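Long-range contact in dehydroquinate synthase (Thermus thermophilus, PDB 1UJN), which probably converts 3-deoxy-D-arabino-heptulosonate 7-phosphate to 3-dehydroquinate and phosphate, a cyclisation in the pathway to chorismate that uses NAD and zinc or cobalt: residues G234-A239 with E292-Y297. Sequence-based numbering, arbitrary orientation.
Sequences GHALEA and EDLLPY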
loop_
_atom_site.group_PDB
_atom_site.type_symbol
_atom_site.label_atom_id
_atom_site.label_comp_id
_atom_site.label_asym_id
_atom_site.label_seq_id
_atom_site.Cartn_x
_atom_site.Cartn_y
_atom_site.Cartn_z
ATOM N N GLY A 234 -5.805 -24.352 13.580
ATOM C CA GLY A 234 -5.071 -23.405 14.399
ATOM C C GLY A 234 -5.799 -22.080 14.512
ATOM O O GLY A 234 -5.970 -21.536 15.603
ATOM N N HIS A 235 -6.228 -21.559 13.372
ATOM C CA HIS A 235 -6.947 -20.297 13.326
ATOM C C HIS A 235 -8.223 -20.371 14.160
ATOM O O HIS A 235 -8.561 -19.431 14.882
ATOM C CB HIS A 235 -7.304 -19.963 11.880
ATOM C CG HIS A 235 -8.082 -18.697 11.732
ATOM N ND1 HIS A 235 -7.505 -17.452 11.858
ATOM C CD2 HIS A 235 -9.394 -18.481 11.481
ATOM C CE1 HIS A 235 -8.431 -16.523 11.692
ATOM N NE2 HIS A 235 -9.585 -17.121 11.461
ATOM N N ALA A 236 -8.923 -21.497 14.058
ATOM C CA ALA A 236 -10.166 -21.702 14.791
ATOM C C ALA A 236 -9.933 -21.703 16.299
ATOM O O ALA A 236 -10.752 -21.185 17.065
ATOM C CB ALA A 236 -10.809 -23.014 14.361
ATOM N N LEU A 237 -8.817 -22.287 16.724
ATOM C CA LEU A 237 -8.482 -22.351 18.146
ATOM C C LEU A 237 -8.119 -20.967 18.669
ATOM O O LEU A 237 -8.519 -20.581 19.770
ATOM C CB LEU A 237 -7.318 -23.323 18.367
ATOM C CG LEU A 237 -7.635 -24.797 18.068
ATOM C CD1 LEU A 237 -6.356 -25.620 18.123
ATOM C CD2 LEU A 237 -8.657 -25.322 19.066
ATOM N N GLU A 238 -7.357 -20.219 17.878
ATOM C CA GLU A 238 -6.965 -18.875 18.272
ATOM C C GLU A 238 -8.204 -18.007 18.440
ATOM O O GLU A 238 -8.288 -17.205 19.368
ATOM C CB GLU A 238 -6.038 -18.266 17.222
ATOM C CG GLU A 238 -4.599 -18.739 17.325
ATOM C CD GLU A 238 -3.704 -18.101 16.280
ATOM O OE1 GLU A 238 -3.772 -18.512 15.103
ATOM O OE2 GLU A 238 -2.939 -17.181 16.635
ATOM N N ALA A 239 -9.173 -18.184 17.547
ATOM C CA ALA A 239 -10.406 -17.409 17.602
ATOM C C ALA A 239 -11.257 -17.775 18.814
ATOM O O ALA A 239 -11.786 -16.897 19.504
ATOM C CB ALA A 239 -11.208 -17.613 16.317
ATOM N N GLU A 292 -19.220 -29.448 16.736
ATOM C CA GLU A 292 -20.315 -28.589 16.299
ATOM C C GLU A 292 -20.026 -27.110 16.535
ATOM O O GLU A 292 -20.464 -26.254 15.766
ATOM C CB GLU A 292 -21.613 -28.977 17.014
ATOM C CG GLU A 292 -21.985 -30.449 16.883
ATOM C CD GLU A 292 -21.178 -31.342 17.809
ATOM O OE1 GLU A 292 -21.280 -32.582 17.684
ATOM O OE2 GLU A 292 -20.449 -30.805 18.669
ATOM N N ASP A 293 -19.291 -26.812 17.601
ATOM C CA ASP A 293 -18.948 -25.434 17.927
ATOM C C ASP A 293 -17.678 -25.018 17.193
ATOM O O ASP A 293 -17.233 -23.875 17.292
ATOM C CB ASP A 293 -18.743 -25.283 19.435
ATOM C CG ASP A 293 -19.944 -25.753 20.234
ATOM O OD1 ASP A 293 -21.064 -25.270 19.967
ATOM O OD2 ASP A 293 -19.766 -26.606 21.130
ATOM N N LEU A 294 -17.097 -25.959 16.456
ATOM C CA LEU A 294 -15.880 -25.705 15.698
ATOM C C LEU A 294 -16.215 -25.131 14.326
ATOM O O LEU A 294 -15.663 -24.110 13.915
ATOM C CB LEU A 294 -15.092 -27.006 15.526
ATOM C CG LEU A 294 -13.753 -26.902 14.794
ATOM C CD1 LEU A 294 -12.775 -26.104 15.642
ATOM C CD2 LEU A 294 -13.204 -28.295 14.520
ATOM N N LEU A 295 -17.131 -25.802 13.632
ATOM C CA LEU A 295 -17.566 -25.406 12.296
ATOM C C LEU A 295 -17.584 -23.898 12.048
ATOM O O LEU A 295 -17.086 -23.429 11.024
ATOM C CB LEU A 295 -18.954 -25.989 12.011
ATOM C CG LEU A 295 -19.060 -27.516 12.016
ATOM C CD1 LEU A 295 -20.513 -27.926 11.848
ATOM C CD2 LEU A 295 -18.205 -28.097 10.901
ATOM N N PRO A 296 -18.164 -23.118 12.977
ATOM C CA PRO A 296 -18.214 -21.663 12.799
ATOM C C PRO A 296 -16.861 -21.055 12.434
ATOM O O PRO A 296 -16.763 -20.243 11.508
ATOM C CB PRO A 296 -18.723 -21.175 14.150
ATOM C CG PRO A 296 -19.654 -22.269 14.553
ATOM C CD PRO A 296 -18.856 -23.512 14.218
ATOM N N TYR A 297 -15.820 -21.453 13.160
ATOM C CA TYR A 297 -14.479 -20.935 12.912
ATOM C C TYR A 297 -13.818 -21.581 11.697
ATOM O O TYR A 297 -12.778 -21.115 11.229
ATOM C CB TYR A 297 -13.593 -21.139 14.144
ATOM C CG TYR A 297 -14.152 -20.544 15.416
ATOM C CD1 TYR A 297 -14.912 -21.314 16.297
ATOM C CD2 TYR A 297 -13.930 -19.205 15.735
ATOM C CE1 TYR A 297 -15.437 -20.765 17.466
ATOM C CE2 TYR A 297 -14.452 -18.645 16.899
ATOM C CZ TYR A 297 -15.203 -19.429 17.759
ATOM O OH TYR A 297 -15.721 -18.876 18.909
#
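His235 borders the contact loosely: CD2, at the edge of its imidazole, lies 4.3 Å from the backbone O of Tyr297, a long approach, too far for a hydrogen bond. The same side chain stands near Glu173, His231 and His247, which are predicted to bind the metal ion. One residue on, the CA atoms of Ala236 and Tyr297, 4.8 Å apart, are the nearest such pair between the two segments, and Ala236 CB presses on Tyr297 CB at 3.4 Å. Leu294, with CG anti to the backbone N (chi1 -178°), extends CD1 to 3.9 Å from Ala236 CB, while Leu233 and Phe334 also touch this leucine. The O of Ala236 sits 3.8 Å above one face of the Tyr297 ring, displaced toward its rim. Further along, Ala239 directs CB at Tyr297 CD2, 3.2 Å away, meeting the ring obliquely. Tyr297 CG lies anti to its carbonyl carbon (chi1 -55°), an orientation that lays the ring along helix 231-240 from Ala236 to Ala239, where Gln240 also touches it. With the ring cut back to an alanine here, Ala239 CB would probably lose its aromatic partner and the O of Ala236 the ring face beneath it. With 229 Å² buried and apolar contacts predominating, apolar packing rather than polar pairing joins residues 292-297, which include part of helix 291-294, to the helix that begins at a predicted metal ligand, His231.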